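Local coordinates for penicillin-binding protein PbpB (PDB 6KGH) that builds the cross-linked peptidoglycan of the mycobacterial cell wall from lipid intermediates and binds penicillin, at residues D403-P408 with P428-V433. Residues are numbered along the deposited sequence; the frame is centred on the assembly and turned at random.
Sequences DGVRVP and PDDIRV
R406 and I431 face each other as an antiparallel hydrogen-bonded pair, R406 N giving to I431 O at 2.7 Å and I431 N to R406 O at 2.9 Å, and V405 with R432 forms the neighbouring non-hydrogen-bonded pair. The result is a two-stranded antiparallel ribbon in the transpeptidase domain, away from the serine that probably forms the acyl-enzyme; strand 405-406 follows helix 390-401, and strand 431-432 precedes helix 436-446. One further backbone bond, V433 N to G404 O, extends the ladder. G404, at phi 91°, takes up a backbone conformation that glycine reaches easily, and its small size suits the place close to the R432 guanidinium.

On the face bearing R406 and I431, the two side chains run side by side. The arginine chain bends at chi3 (65°), and I431 CD1 lies over one face of its guanidinium, 3.5 Å from NH2, while NE gives a hydrogen bond to the carbonyl oxygen of K347. A long aliphatic branch suits I431, since CD1 also meets P408 CG. Beyond the paired residues the contact continues through apolar side chains: P428 CG packs on V407 CG1 at 3.8 Å and also meets P408 CD. As a proline, P408 has no N-H to offer a partner.

On the other face, which carries V405 and R432, the beta-branched valine offers two methyls to two neighbours at once. CG1 rests against the D430 carboxylate, and CG2 sits over one face of the R432 guanidinium. R432 folds back at chi2 and chi3, bringing NH1 to its main acceptor, V434 O; the same nitrogen makes a weak, bent bond (131°) at 3.1 Å to D403 O, which lies near the guanidinium plane.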
ATOM      1  N   ASP A 403      10.620 -12.533  -3.485  1.00 31.55           N
ATOM      2  CA  ASP A 403      11.933 -13.122  -3.212  1.00 32.97           C
ATOM      3  C   ASP A 403      13.038 -12.072  -3.259  1.00 32.22           C
ATOM      4  O   ASP A 403      14.134 -12.311  -3.774  1.00 29.84           O
ATOM      5  CB  ASP A 403      12.232 -14.274  -4.180  1.00 34.63           C
ATOM      6  CG  ASP A 403      11.660 -15.611  -3.693  1.00 37.70           C
ATOM      7  OD1 ASP A 403      11.170 -15.675  -2.548  1.00 36.28           O
ATOM      8  OD2 ASP A 403      11.723 -16.607  -4.446  1.00 43.16           O
ATOM      9  N   GLY A 404      12.736 -10.888  -2.735  1.00 32.27           N
ATOM     10  CA  GLY A 404      13.728  -9.848  -2.566  1.00 31.62           C
ATOM     11  C   GLY A 404      13.864  -8.882  -3.723  1.00 29.20           C
ATOM     12  O   GLY A 404      14.709  -7.984  -3.659  1.00 33.23           O
ATOM     13  N   VAL A 405      13.077  -9.033  -4.780  1.00 27.61           N
ATOM     14  CA  VAL A 405      13.214  -8.206  -5.972  1.00 28.42           C
ATOM     15  C   VAL A 405      12.010  -7.274  -6.035  1.00 28.19           C
ATOM     16  O   VAL A 405      10.875  -7.713  -6.261  1.00 29.53           O
ATOM     17  CB  VAL A 405      13.339  -9.055  -7.245  1.00 31.66           C
ATOM     18  CG1 VAL A 405      13.343  -8.155  -8.483  1.00 30.70           C
ATOM     19  CG2 VAL A 405      14.616  -9.884  -7.188  1.00 29.49           C
ATOM     20  N   ARG A 406      12.253  -5.986  -5.836  1.00 28.20           N
ATOM     21  CA  ARG A 406      11.174  -5.007  -5.885  1.00 29.73           C
ATOM     22  C   ARG A 406      10.884  -4.634  -7.332  1.00 33.89           C
ATOM     23  O   ARG A 406      11.798  -4.281  -8.081  1.00 32.45           O
ATOM     24  CB  ARG A 406      11.543  -3.771  -5.071  1.00 29.34           C
ATOM     25  CG  ARG A 406      10.422  -2.725  -4.979  1.00 29.26           C
ATOM     26  CD  ARG A 406      10.759  -1.680  -3.942  1.00 31.50           C
ATOM     27  NE  ARG A 406      11.931  -0.863  -4.267  1.00 26.87           N
ATOM     28  CZ  ARG A 406      11.912   0.154  -5.131  1.00 32.76           C
ATOM     29  NH1 ARG A 406      10.791   0.471  -5.761  1.00 28.31           N
ATOM     30  NH2 ARG A 406      13.005   0.869  -5.351  1.00 29.56           N
ATOM     31  N   VAL A 407       9.619  -4.743  -7.729  1.00 30.10           N
ATOM     32  CA  VAL A 407       9.145  -4.317  -9.040  1.00 29.92           C
ATOM     33  C   VAL A 407       8.227  -3.113  -8.825  1.00 32.10           C
ATOM     34  O   VAL A 407       7.112  -3.271  -8.294  1.00 28.86           O
ATOM     35  CB  VAL A 407       8.420  -5.447  -9.785  1.00 30.95           C
ATOM     36  CG1 VAL A 407       8.099  -5.029 -11.231  1.00 33.79           C
ATOM     37  CG2 VAL A 407       9.253  -6.757  -9.775  1.00 32.58           C
ATOM     38  N   PRO A 408       8.640  -1.906  -9.212  1.00 28.86           N
ATOM     39  CA  PRO A 408       7.801  -0.720  -9.006  1.00 29.22           C
ATOM     40  C   PRO A 408       6.404  -0.951  -9.552  1.00 29.26           C
ATOM     41  O   PRO A 408       6.233  -1.529 -10.636  1.00 33.27           O
ATOM     42  CB  PRO A 408       8.540   0.373  -9.794  1.00 30.60           C
ATOM     43  CG  PRO A 408       9.976  -0.083  -9.783  1.00 31.92           C
ATOM     44  CD  PRO A 408       9.891  -1.577  -9.920  1.00 28.04           C
ATOM     45  N   PRO A 428       8.779  -2.159 -15.770  1.00 43.40           N
ATOM     46  CA  PRO A 428       9.857  -1.381 -15.142  1.00 38.14           C
ATOM     47  C   PRO A 428      11.063  -2.255 -14.811  1.00 37.26           C
ATOM     48  O   PRO A 428      10.967  -3.474 -14.697  1.00 39.04           O
ATOM     49  CB  PRO A 428       9.203  -0.846 -13.866  1.00 38.87           C
ATOM     50  CG  PRO A 428       8.211  -1.937 -13.507  1.00 35.10           C
ATOM     51  CD  PRO A 428       7.667  -2.420 -14.834  1.00 40.50           C
ATOM     52  N   ASP A 429      12.209  -1.602 -14.620  1.00 42.40           N
ATOM     53  CA  ASP A 429      13.414  -2.298 -14.178  1.00 41.76           C
ATOM     54  C   ASP A 429      13.275  -2.797 -12.736  1.00 43.83           C
ATOM     55  O   ASP A 429      12.789  -2.071 -11.861  1.00 42.15           O
ATOM     56  CB  ASP A 429      14.628  -1.365 -14.273  1.00 43.82           C
ATOM     57  CG  ASP A 429      15.206  -1.275 -15.686  1.00 54.23           C
ATOM     58  OD1 ASP A 429      15.215  -2.293 -16.408  1.00 47.83           O
ATOM     59  OD2 ASP A 429      15.654  -0.173 -16.066  1.00 57.05           O
ATOM     60  N   ASP A 430      13.733  -4.038 -12.517  1.00 41.24           N
ATOM     61  CA  ASP A 430      13.873  -4.695 -11.216  1.00 45.75           C
ATOM     62  C   ASP A 430      14.818  -3.937 -10.291  1.00 44.46           C
ATOM     63  O   ASP A 430      15.783  -3.313 -10.733  1.00 42.70           O
ATOM     64  CB  ASP A 430      14.453  -6.119 -11.406  1.00 38.78           C
ATOM     65  CG  ASP A 430      13.431  -7.115 -11.909  1.00 41.37           C
ATOM     66  OD1 ASP A 430      12.275  -6.720 -12.154  1.00 54.94           O
ATOM     67  OD2 ASP A 430      13.775  -8.304 -12.062  1.00 52.56           O
ATOM     68  N   ILE A 431      14.577  -4.060  -8.982  1.00 38.71           N
ATOM     69  CA  ILE A 431      15.520  -3.610  -7.955  1.00 36.76           C
ATOM     70  C   ILE A 431      15.716  -4.757  -6.971  1.00 38.52           C
ATOM     71  O   ILE A 431      14.782  -5.126  -6.241  1.00 33.13           O
ATOM     72  CB  ILE A 431      15.059  -2.346  -7.213  1.00 39.93           C
ATOM     73  CG1 ILE A 431      14.869  -1.170  -8.176  1.00 41.20           C
ATOM     74  CG2 ILE A 431      16.084  -1.968  -6.161  1.00 34.88           C
ATOM     75  CD1 ILE A 431      13.430  -0.827  -8.436  1.00 38.52           C
ATOM     76  N   ARG A 432      16.926  -5.315  -6.945  1.00 30.09           N
ATOM     77  CA  ARG A 432      17.304  -6.309  -5.957  1.00 32.93           C
ATOM     78  C   ARG A 432      17.505  -5.600  -4.626  1.00 34.98           C
ATOM     79  O   ARG A 432      18.443  -4.810  -4.472  1.00 35.20           O
ATOM     80  CB  ARG A 432      18.573  -7.037  -6.405  1.00 32.99           C
ATOM     81  CG  ARG A 432      19.328  -7.850  -5.318  1.00 37.00           C
ATOM     82  CD  ARG A 432      18.643  -9.147  -4.906  1.00 38.47           C
ATOM     83  NE  ARG A 432      18.360 -10.064  -6.014  1.00 37.60           N
ATOM     84  CZ  ARG A 432      17.525 -11.097  -5.925  1.00 33.42           C
ATOM     85  NH1 ARG A 432      16.882 -11.343  -4.782  1.00 30.63           N
ATOM     86  NH2 ARG A 432      17.305 -11.873  -6.979  1.00 33.40           N
ATOM     87  N   VAL A 433      16.612  -5.858  -3.673  1.00 31.43           N
ATOM     88  CA  VAL A 433      16.712  -5.259  -2.340  1.00 31.02           C
ATOM     89  C   VAL A 433      17.415  -6.193  -1.354  1.00 31.81           C
ATOM     90  O   VAL A 433      18.309  -5.778  -0.613  1.00 30.59           O
ATOM     91  CB  VAL A 433      15.306  -4.874  -1.839  1.00 31.14           C
ATOM     92  CG1 VAL A 433      15.379  -4.301  -0.425  1.00 28.91           C
ATOM     93  CG2 VAL A 433      14.640  -3.877  -2.812  1.00 29.34           C
TER